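Local coordinates for D-mannose isomerase (Marinomonas mediterranea, PDB 5X32), which catalyses the reversible isomerisation of D-mannose to D-fructose and, less efficiently, also isomerises D-lyxose, at residues 122-127 with 183-188. Numbering follows the deposited sequence.
Sequences YSNALQ and LMSAFD
Two serine torsions set the contact between S123 and S185: the hydroxyl of S123 stands beside its own backbone N (chi1 -61°), whereas that of S185 is turned opposite its own N (chi1 -177°), which carries OG toward helix 112-127. There it rests against the S123 methylene, with S185 OG 3.2 Å from S123 CB. S123 in turn lays its hydroxyl on the backbone of helix 173-190, its OG lying 3.3 Å from A186 CA. A186 N is as near to that oxygen, but the angle is too poor for a hydrogen bond; the hydroxyl is instead hydrogen-bonded to the carbonyl oxygen of I119, one turn earlier in its own helix. The A186 methyl flanks the same oxygen, A186 CB being 3.8 Å from S123 OG. Such small side chains fit a close pairing: the CA atoms of S123 and A186 are 5.2 Å apart, and the axes of the two segments approach to 8.9 Å and cross at 19°, N-to-C directions nearly parallel. No hydrogen bond joins the two segments, and only 174 Å² is buried, so the evidence is for van der Waals contact. Beside it, N124 ND2 stays 4.1 Å from S185 OG, a loose approach, its amide held by Q64 and L120 O. One turn on from S123, Q127 OE1 only comes within 4.4 Å of D188 C; the D188 carboxylate forms a salt bridge with R265. The pair thus joins helices 112-127 and 173-190, running the same way with helix 133-147 between them in sequence, as expected of inner helices in the (alpha/alpha)6 barrel of the N-acylglucosamine 2-epimerase family.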
ATOM      1  N   TYR A 122      10.388  -9.055  -1.659  1.00 54.86           N
ATOM      2  CA  TYR A 122      11.728  -9.604  -1.391  1.00 64.65           C
ATOM      3  C   TYR A 122      12.247  -9.190  -0.019  1.00 68.05           C
ATOM      4  O   TYR A 122      12.861 -10.023   0.655  1.00 63.30           O
ATOM      5  CB  TYR A 122      12.741  -9.210  -2.486  1.00 61.47           C
ATOM      6  CG  TYR A 122      12.502  -9.953  -3.785  1.00 58.15           C
ATOM      7  CD1 TYR A 122      11.824 -11.161  -3.782  1.00 51.45           C
ATOM      8  CD2 TYR A 122      12.902  -9.426  -5.009  1.00 54.77           C
ATOM      9  CE1 TYR A 122      11.576 -11.843  -4.950  1.00 58.86           C
ATOM     10  CE2 TYR A 122      12.659 -10.104  -6.189  1.00 52.72           C
ATOM     11  CZ  TYR A 122      11.994 -11.319  -6.153  1.00 55.60           C
ATOM     12  OH  TYR A 122      11.725 -12.018  -7.308  1.00 55.30           O
ATOM     13  N   SER A 123      11.980  -7.944   0.408  1.00 60.30           N
ATOM     14  CA  SER A 123      12.344  -7.531   1.765  1.00 58.91           C
ATOM     15  C   SER A 123      11.751  -8.514   2.751  1.00 63.38           C
ATOM     16  O   SER A 123      12.460  -9.092   3.572  1.00 65.56           O
ATOM     17  CB  SER A 123      11.833  -6.128   2.104  1.00 63.85           C
ATOM     18  OG  SER A 123      12.366  -5.143   1.246  1.00 74.13           O
ATOM     19  N   ASN A 124      10.458  -8.769   2.617  1.00 58.09           N
ATOM     20  CA  ASN A 124       9.822  -9.655   3.579  1.00 65.88           C
ATOM     21  C   ASN A 124      10.399 -11.079   3.542  1.00 67.92           C
ATOM     22  O   ASN A 124      10.590 -11.727   4.599  1.00 67.48           O
ATOM     23  CB  ASN A 124       8.316  -9.650   3.353  1.00 59.95           C
ATOM     24  CG  ASN A 124       7.661  -8.454   4.009  1.00 65.36           C
ATOM     25  OD1 ASN A 124       7.284  -8.511   5.180  1.00 66.21           O
ATOM     26  ND2 ASN A 124       7.572  -7.339   3.275  1.00 62.58           N
ATOM     27  N   ALA A 125      10.701 -11.550   2.332  1.00 65.88           N
ATOM     28  CA  ALA A 125      11.385 -12.830   2.171  1.00 69.51           C
ATOM     29  C   ALA A 125      12.666 -12.837   2.995  1.00 67.32           C
ATOM     30  O   ALA A 125      12.923 -13.766   3.759  1.00 68.48           O
ATOM     31  CB  ALA A 125      11.693 -13.107   0.707  1.00 68.55           C
ATOM     32  N   LEU A 126      13.472 -11.797   2.823  1.00 62.85           N
ATOM     33  CA  LEU A 126      14.717 -11.681   3.558  1.00 66.81           C
ATOM     34  C   LEU A 126      14.501 -11.736   5.062  1.00 68.23           C
ATOM     35  O   LEU A 126      15.180 -12.508   5.746  1.00 73.92           O
ATOM     36  CB  LEU A 126      15.448 -10.389   3.198  1.00 63.88           C
ATOM     37  CG  LEU A 126      16.795 -10.234   3.902  1.00 67.21           C
ATOM     38  CD1 LEU A 126      17.744 -11.264   3.383  1.00 69.01           C
ATOM     39  CD2 LEU A 126      17.366  -8.847   3.731  1.00 67.63           C
ATOM     40  N   GLN A 127      13.549 -10.951   5.574  1.00 63.15           N
ATOM     41  CA  GLN A 127      13.402 -10.863   7.019  1.00 68.35           C
ATOM     42  C   GLN A 127      12.900 -12.176   7.574  1.00 65.99           C
ATOM     43  O   GLN A 127      13.052 -12.394   8.766  1.00 65.56           O
ATOM     44  CB  GLN A 127      12.437  -9.775   7.483  1.00 70.07           C
ATOM     45  CG  GLN A 127      12.161  -8.707   6.486  1.00 72.03           C
ATOM     46  CD  GLN A 127      11.671  -7.417   7.130  1.00 77.26           C
ATOM     47  OE1 GLN A 127      12.427  -6.678   7.780  1.00 84.05           O
ATOM     48  NE2 GLN A 127      10.354  -7.269   7.150  1.00 79.76           N
ATOM     49  N   LEU A 183      11.366   0.805  -0.436  1.00 55.12           N
ATOM     50  CA  LEU A 183      12.775   1.039  -0.136  1.00 60.05           C
ATOM     51  C   LEU A 183      13.022   1.217   1.365  1.00 66.94           C
ATOM     52  O   LEU A 183      14.106   0.850   1.843  1.00 67.05           O
ATOM     53  CB  LEU A 183      13.289   2.239  -0.908  1.00 60.80           C
ATOM     54  CG  LEU A 183      13.358   1.942  -2.404  1.00 64.57           C
ATOM     55  CD1 LEU A 183      13.669   3.206  -3.160  1.00 61.27           C
ATOM     56  CD2 LEU A 183      14.400   0.885  -2.690  1.00 61.97           C
ATOM     57  N   MET A 184      12.052   1.773   2.108  1.00 54.48           N
ATOM     58  CA  MET A 184      12.175   1.727   3.571  1.00 53.82           C
ATOM     59  C   MET A 184      12.158   0.289   4.112  1.00 62.40           C
ATOM     60  O   MET A 184      12.919  -0.057   5.032  1.00 60.06           O
ATOM     61  CB  MET A 184      11.063   2.511   4.237  1.00 54.78           C
ATOM     62  CG  MET A 184      11.257   4.005   4.157  1.00 65.14           C
ATOM     63  SD  MET A 184       9.855   4.875   4.847  1.00 67.33           S
ATOM     64  CE  MET A 184      10.009   4.300   6.507  1.00 52.18           C
ATOM     65  N   SER A 185      11.303  -0.554   3.531  1.00 60.40           N
ATOM     66  CA  SER A 185      11.257  -1.956   3.942  1.00 57.93           C
ATOM     67  C   SER A 185      12.609  -2.625   3.664  1.00 66.87           C
ATOM     68  O   SER A 185      13.110  -3.452   4.451  1.00 62.26           O
ATOM     69  CB  SER A 185      10.139  -2.692   3.208  1.00 58.66           C
ATOM     70  OG  SER A 185      10.025  -4.037   3.647  1.00 69.37           O
ATOM     71  N   ALA A 186      13.204  -2.233   2.541  1.00 64.04           N
ATOM     72  CA  ALA A 186      14.481  -2.780   2.119  1.00 65.33           C
ATOM     73  C   ALA A 186      15.573  -2.332   3.081  1.00 67.46           C
ATOM     74  O   ALA A 186      16.422  -3.125   3.474  1.00 71.28           O
ATOM     75  CB  ALA A 186      14.806  -2.343   0.695  1.00 62.02           C
ATOM     76  N   PHE A 187      15.567  -1.057   3.443  1.00 66.41           N
ATOM     77  CA  PHE A 187      16.529  -0.564   4.419  1.00 70.06           C
ATOM     78  C   PHE A 187      16.400  -1.270   5.768  1.00 67.81           C
ATOM     79  O   PHE A 187      17.395  -1.549   6.412  1.00 72.14           O
ATOM     80  CB  PHE A 187      16.412   0.943   4.609  1.00 67.93           C
ATOM     81  CG  PHE A 187      17.256   1.462   5.731  1.00 73.61           C
ATOM     82  CD1 PHE A 187      18.636   1.487   5.612  1.00 74.15           C
ATOM     83  CD2 PHE A 187      16.685   1.920   6.904  1.00 75.99           C
ATOM     84  CE1 PHE A 187      19.430   1.962   6.644  1.00 73.29           C
ATOM     85  CE2 PHE A 187      17.478   2.400   7.936  1.00 76.74           C
ATOM     86  CZ  PHE A 187      18.849   2.419   7.805  1.00 68.21           C
ATOM     87  N   ASP A 188      15.183  -1.514   6.231  1.00 67.75           N
ATOM     88  CA  ASP A 188      15.034  -2.227   7.496  1.00 68.91           C
ATOM     89  C   ASP A 188      15.576  -3.654   7.391  1.00 77.45           C
ATOM     90  O   ASP A 188      16.235  -4.159   8.307  1.00 76.36           O
ATOM     91  CB  ASP A 188      13.568  -2.278   7.934  1.00 72.70           C
ATOM     92  CG  ASP A 188      13.042  -0.947   8.448  1.00 76.49           C
ATOM     93  OD1 ASP A 188      13.818   0.026   8.625  1.00 78.70           O
ATOM     94  OD2 ASP A 188      11.821  -0.894   8.702  1.00 79.31           O
TER